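Local coordinates for Myo-inositol 2-dehydrogenase (Lactobacillus plantarum WCFS1, PDB 3CEA), which probably catalyses the NAD-dependent oxidation of myo-inositol at its 2-hydroxyl, using a Rossmann-type domain joined to a C-terminal domain of the GFO/IDH/MocA family, at residues R157-D162 with T239-R244; A246-Q251 with E267-N272. All blocks are in the same frame, centred on the assembly; numbering follows the deposited sequence.

Interaction 1 (R157-D162 with T239-R244)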
loop_
_atom_site.group_PDB
_atom_site.type_symbol
_atom_site.label_atom_id
_atom_site.label_comp_id
_atom_site.label_asym_id
_atom_site.label_seq_id
_atom_site.Cartn_x
_atom_site.Cartn_y
_atom_site.Cartn_z
ATOM N N ARG A 157 -9.273 10.562 -14.697
ATOM C CA ARG A 157 -10.092 9.362 -14.629
ATOM C C ARG A 157 -10.915 9.369 -13.351
ATOM O O ARG A 157 -10.371 9.453 -12.251
ATOM C CB ARG A 157 -9.206 8.119 -14.708
ATOM C CG ARG A 157 -9.959 6.805 -14.802
ATOM C CD ARG A 157 -9.007 5.640 -15.056
ATOM N NE ARG A 157 -7.855 5.628 -14.150
ATOM C CZ ARG A 157 -7.870 5.148 -12.906
ATOM N NH1 ARG A 157 -8.986 4.633 -12.390
ATOM N NH2 ARG A 157 -6.762 5.187 -12.171
ATOM N N GLY A 158 -12.232 9.297 -13.512
ATOM C CA GLY A 158 -13.151 9.282 -12.387
ATOM C C GLY A 158 -13.898 7.970 -12.305
ATOM O O GLY A 158 -14.504 7.532 -13.284
ATOM N N TYR A 159 -13.834 7.343 -11.133
ATOM C CA TYR A 159 -14.581 6.129 -10.826
ATOM C C TYR A 159 -15.598 6.431 -9.735
ATOM O O TYR A 159 -15.272 7.076 -8.734
ATOM C CB TYR A 159 -13.640 5.033 -10.320
ATOM C CG TYR A 159 -12.922 4.213 -11.374
ATOM C CD1 TYR A 159 -12.673 4.720 -12.649
ATOM C CD2 TYR A 159 -12.454 2.935 -11.073
ATOM C CE1 TYR A 159 -12.000 3.966 -13.602
ATOM C CE2 TYR A 159 -11.774 2.177 -12.015
ATOM C CZ TYR A 159 -11.552 2.696 -13.279
ATOM O OH TYR A 159 -10.881 1.944 -14.217
ATOM N N GLY A 160 -16.825 5.955 -9.934
ATOM C CA GLY A 160 -17.890 6.069 -8.946
ATOM C C GLY A 160 -18.722 4.805 -8.961
ATOM O O GLY A 160 -19.719 4.716 -9.681
ATOM N N ILE A 161 -18.296 3.819 -8.176
ATOM C CA ILE A 161 -18.932 2.501 -8.171
ATOM C C ILE A 161 -19.449 2.123 -6.782
ATOM O O ILE A 161 -18.691 2.098 -5.810
ATOM C CB ILE A 161 -17.992 1.388 -8.742
ATOM C CG1 ILE A 161 -17.564 1.707 -10.179
ATOM C CG2 ILE A 161 -18.683 0.048 -8.768
ATOM C CD1 ILE A 161 -16.233 2.401 -10.292
ATOM N N ASP A 162 -20.750 1.854 -6.712
ATOM C CA ASP A 162 -21.412 1.361 -5.503
ATOM C C ASP A 162 -21.097 -0.123 -5.286
ATOM O O ASP A 162 -20.758 -0.826 -6.240
ATOM C CB ASP A 162 -22.929 1.546 -5.614
ATOM C CG ASP A 162 -23.380 2.974 -5.346
ATOM O OD1 ASP A 162 -22.538 3.836 -5.010
ATOM O OD2 ASP A 162 -24.597 3.234 -5.468
ATOM N N THR A 239 -11.826 9.906 -18.676
ATOM C CA THR A 239 -12.680 8.729 -18.613
ATOM C C THR A 239 -13.518 8.811 -17.346
ATOM O O THR A 239 -13.008 9.175 -16.284
ATOM C CB THR A 239 -11.850 7.426 -18.593
ATOM O OG1 THR A 239 -11.014 7.376 -19.753
ATOM C CG2 THR A 239 -12.749 6.192 -18.573
ATOM N N LEU A 240 -14.803 8.484 -17.469
ATOM C CA LEU A 240 -15.700 8.387 -16.319
ATOM C C LEU A 240 -16.306 6.996 -16.264
ATOM O O LEU A 240 -16.782 6.478 -17.277
ATOM C CB LEU A 240 -16.839 9.404 -16.408
ATOM C CG LEU A 240 -16.605 10.833 -16.890
ATOM C CD1 LEU A 240 -17.931 11.410 -17.353
ATOM C CD2 LEU A 240 -15.981 11.697 -15.808
ATOM N N ILE A 241 -16.291 6.400 -15.076
ATOM C CA ILE A 241 -16.927 5.109 -14.866
ATOM C C ILE A 241 -17.908 5.152 -13.697
ATOM O O ILE A 241 -17.540 5.473 -12.564
ATOM C CB ILE A 241 -15.893 3.977 -14.676
ATOM C CG1 ILE A 241 -15.013 3.863 -15.925
ATOM C CG2 ILE A 241 -16.594 2.652 -14.359
ATOM C CD1 ILE A 241 -14.163 2.636 -15.970
ATOM N N GLY A 242 -19.166 4.853 -14.000
ATOM C CA GLY A 242 -20.200 4.716 -12.990
ATOM C C GLY A 242 -20.629 3.267 -12.931
ATOM O O GLY A 242 -20.919 2.659 -13.961
ATOM N N GLY A 243 -20.662 2.714 -11.723
ATOM C CA GLY A 243 -21.031 1.319 -11.521
ATOM C C GLY A 243 -21.812 1.107 -10.243
ATOM O O GLY A 243 -21.891 2.006 -9.398
ATOM N N ARG A 244 -22.388 -0.088 -10.108
ATOM C CA ARG A 244 -23.252 -0.425 -8.979
ATOM C C ARG A 244 -23.042 -1.859 -8.475
ATOM O O ARG A 244 -23.876 -2.382 -7.733
ATOM C CB ARG A 244 -24.728 -0.236 -9.366
ATOM C CG ARG A 244 -25.029 1.043 -10.132
ATOM C CD ARG A 244 -26.404 1.563 -9.800
ATOM N NE ARG A 244 -26.607 2.924 -10.292
ATOM C CZ ARG A 244 -26.306 4.033 -9.616
ATOM N NH1 ARG A 244 -25.776 3.966 -8.399
ATOM N NH2 ARG A 244 -26.541 5.219 -10.162
#
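Tyr159 and Ile241 are bridge partners on two parallel strands, 153-163 and 237-243, inside the mixed sheet of the C-terminal domain, their side chains rising from the same face. The short axes run 2° apart and approach to 4.5 Å, and five backbone hydrogen bonds join them, beginning with Gly158 N to Thr239 O at 2.9 Å. The tight part is the face bearing Tyr159, Ile161 and Ile241. There the Ile241 side chain lies alongside the phenol, its CD1 3.5 Å from Tyr159 CE1, while its other branch, CG2, comes 4.1 Å from Ile161 CD1. With CG1 trans to the carbonyl carbon (chi1 -60°), Ile241 sets CG1 beside the ring and CG2 toward Ile161; the extended second torsion carries CD1 on to CE1. Gly243 fits closely under Ile161: a beta carbon there would clash with CG1, which sits 3.7 Å from Gly243 CA. The second subunit packs on this face, and Tyr159 OH is hydrogen-bonded to Glu255 of that subunit.

Toward Asp162, which is partly exposed, apolar packing gives way to polar contacts: the last backbone bond and a salt bridge, Asp162 OD2 to Arg244 NH1 at 3.2 Å. The carboxylate oxygen meets the guanidinium at its edge, with the two planes 59° apart. Arg244 NH2 pairs with Asp185, so two carboxylates probably share its charge and hold the guanidinium in place.

Interaction 2 (A246-Q251 with E267-N272)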
loop_
_atom_site.group_PDB
_atom_site.type_symbol
_atom_site.label_atom_id
_atom_site.label_comp_id
_atom_site.label_asym_id
_atom_site.label_seq_id
_atom_site.Cartn_x
_atom_site.Cartn_y
_atom_site.Cartn_z
ATOM N N ALA A 246 -19.647 -3.421 -7.382
ATOM C CA ALA A 246 -18.346 -3.752 -6.797
ATOM C C ALA A 246 -18.507 -4.693 -5.603
ATOM O O ALA A 246 -19.455 -4.562 -4.821
ATOM C CB ALA A 246 -17.593 -2.493 -6.390
ATOM N N ALA A 247 -17.580 -5.639 -5.475
ATOM C CA ALA A 247 -17.596 -6.609 -4.382
ATOM C C ALA A 247 -16.930 -6.082 -3.107
ATOM O O ALA A 247 -17.376 -6.398 -2.002
ATOM C CB ALA A 247 -16.950 -7.914 -4.820
ATOM N N HIS A 248 -15.880 -5.275 -3.261
ATOM C CA HIS A 248 -15.081 -4.813 -2.119
ATOM C C HIS A 248 -15.729 -3.712 -1.276
ATOM O O HIS A 248 -15.570 -3.686 -0.054
ATOM C CB HIS A 248 -13.668 -4.407 -2.562
ATOM C CG HIS A 248 -13.622 -3.211 -3.463
ATOM N ND1 HIS A 248 -14.101 -3.229 -4.755
ATOM C CD2 HIS A 248 -13.121 -1.968 -3.265
ATOM C CE1 HIS A 248 -13.914 -2.044 -5.309
ATOM N NE2 HIS A 248 -13.318 -1.261 -4.427
ATOM N N GLY A 249 -16.453 -2.811 -1.931
ATOM C CA GLY A 249 -17.113 -1.700 -1.254
ATOM C C GLY A 249 -17.474 -0.588 -2.215
ATOM O O GLY A 249 -17.715 -0.831 -3.400
ATOM N N ASN A 250 -17.523 0.636 -1.696
ATOM C CA ASN A 250 -17.765 1.820 -2.511
ATOM C C ASN A 250 -16.439 2.353 -3.036
ATOM O O ASN A 250 -15.581 2.761 -2.254
ATOM C CB ASN A 250 -18.497 2.888 -1.689
ATOM C CG ASN A 250 -18.679 4.200 -2.442
ATOM O OD1 ASN A 250 -18.354 5.268 -1.924
ATOM N ND2 ASN A 250 -19.207 4.127 -3.662
ATOM N N GLN A 251 -16.269 2.329 -4.356
ATOM C CA GLN A 251 -15.061 2.850 -4.990
ATOM C C GLN A 251 -15.309 4.249 -5.529
ATOM O O GLN A 251 -16.161 4.442 -6.400
ATOM C CB GLN A 251 -14.595 1.926 -6.123
ATOM C CG GLN A 251 -13.278 2.343 -6.797
ATOM C CD GLN A 251 -12.041 2.021 -5.965
ATOM O OE1 GLN A 251 -12.094 1.225 -5.023
ATOM N NE2 GLN A 251 -10.915 2.638 -6.318
ATOM N N GLU A 267 -7.466 5.688 -4.300
ATOM C CA GLU A 267 -7.081 4.532 -5.101
ATOM C C GLU A 267 -7.727 3.272 -4.527
ATOM O O GLU A 267 -8.299 2.463 -5.263
ATOM C CB GLU A 267 -5.561 4.397 -5.133
ATOM C CG GLU A 267 -5.023 3.580 -6.291
ATOM C CD GLU A 267 -3.554 3.853 -6.569
ATOM O OE1 GLU A 267 -2.920 4.617 -5.811
ATOM O OE2 GLU A 267 -3.032 3.300 -7.558
ATOM N N HIS A 268 -7.630 3.127 -3.205
ATOM C CA HIS A 268 -8.365 2.113 -2.452
ATOM C C HIS A 268 -9.285 2.814 -1.449
ATOM O O HIS A 268 -8.881 3.804 -0.828
ATOM C CB HIS A 268 -7.406 1.175 -1.709
ATOM C CG HIS A 268 -6.426 0.469 -2.597
ATOM N ND1 HIS A 268 -5.204 0.021 -2.144
ATOM C CD2 HIS A 268 -6.482 0.138 -3.910
ATOM C CE1 HIS A 268 -4.552 -0.560 -3.136
ATOM N NE2 HIS A 268 -5.305 -0.499 -4.220
ATOM N N PRO A 269 -10.521 2.306 -1.277
ATOM C CA PRO A 269 -11.457 2.979 -0.381
ATOM C C PRO A 269 -11.304 2.510 1.070
ATOM O O PRO A 269 -12.246 1.965 1.649
ATOM C CB PRO A 269 -12.816 2.570 -0.945
ATOM C CG PRO A 269 -12.582 1.216 -1.562
ATOM C CD PRO A 269 -11.112 1.096 -1.882
ATOM N N ASP A 270 -10.125 2.732 1.646
ATOM C CA ASP A 270 -9.802 2.218 2.980
ATOM C C ASP A 270 -10.777 2.710 4.050
ATOM O O ASP A 270 -11.043 3.910 4.154
ATOM C CB ASP A 270 -8.362 2.575 3.372
ATOM C CG ASP A 270 -7.327 2.058 2.375
ATOM O OD1 ASP A 270 -7.562 1.013 1.717
ATOM O OD2 ASP A 270 -6.265 2.712 2.256
ATOM N N LEU A 271 -11.306 1.764 4.826
ATOM C CA LEU A 271 -12.238 2.054 5.910
ATOM C C LEU A 271 -11.575 2.851 7.032
ATOM O O LEU A 271 -12.133 3.833 7.521
ATOM C CB LEU A 271 -12.824 0.750 6.466
ATOM C CG LEU A 271 -13.747 0.806 7.688
ATOM C CD1 LEU A 271 -15.077 1.481 7.364
ATOM C CD2 LEU A 271 -13.979 -0.597 8.236
ATOM N N ASN A 272 -10.383 2.420 7.429
ATOM C CA ASN A 272 -9.665 3.033 8.535
ATOM C C ASN A 272 -8.156 2.851 8.382
ATOM O O ASN A 272 -7.666 2.640 7.273
ATOM C CB ASN A 272 -10.160 2.467 9.875
ATOM C CG ASN A 272 -10.167 0.942 9.911
ATOM O OD1 ASN A 272 -9.368 0.277 9.253
ATOM N ND2 ASN A 272 -11.077 0.386 10.692
#
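An inverse gamma turn centred on Pro269 presents its ring to the loop that leads into strand 251-258, joining two loops at one end of the sheet in the C-terminal domain. Three groups of segment 246-251 meet that proline. His248 meets it with the ring edge, CD2 lying 3.7 Å from Pro269 CG, and the two side chains cross at about a right angle. The carbonyl of Asn250 closes on the ring too, its O 3.1 Å from Pro269 CB, while Gln251 OE1 approaches Pro269 CD at 3.3 Å.

The amide of Gln251 is oriented by bonds at both ends. His248 NE2 donates to Gln251 OE1 over 2.8 Å, with the acceptor close to the imidazole plane; as an amide oxygen OE1 can only accept, so NE2 is the donor. On the other side Gln251 NE2 donates to Glu267 O, also at 2.8 Å and with an N-H...O angle of 163°. NE2 has a second acceptor in Glu253, so the amide cannot flip without losing these bonds. The bend at chi2 (76°) turns the extended start of the chain toward Glu267. Shortening Gln251 to an alanine is likely to cost His248 NE2 its acceptor and Glu267 O its strong donor, leaving a gap beside Pro269. Trp262 of the second subunit and Phe277 of the third stack edge-to-face with His248, bringing the tetramer interface to this site. The Gln251 nitrogen stands above the Glu267 carbonyl plane, 51° out of it, rather than on a lone pair.

How the interactions relate
Interaction 1 precedes interaction 2 along the chain, and their centres lie 13 Å apart on the same side of the chain's centre. Strand 153-163 connects them directly: Ile161 O probably accepts two hydrogen bonds from the second contact, one from Gln251 N at 2.8 Å and one from Asn250 ND2 at 3.0 Å. An apolar touch, Ile161 CG2 to Ala246 CB at 3.6 Å, adds to the junction. The side chains of Asp162 and Asn250 lie about 8 Å and about 9 Å from the bound NAD, so neither touches the cofactor. Both contacts also reach the second subunit, which ties this region to the tetramer.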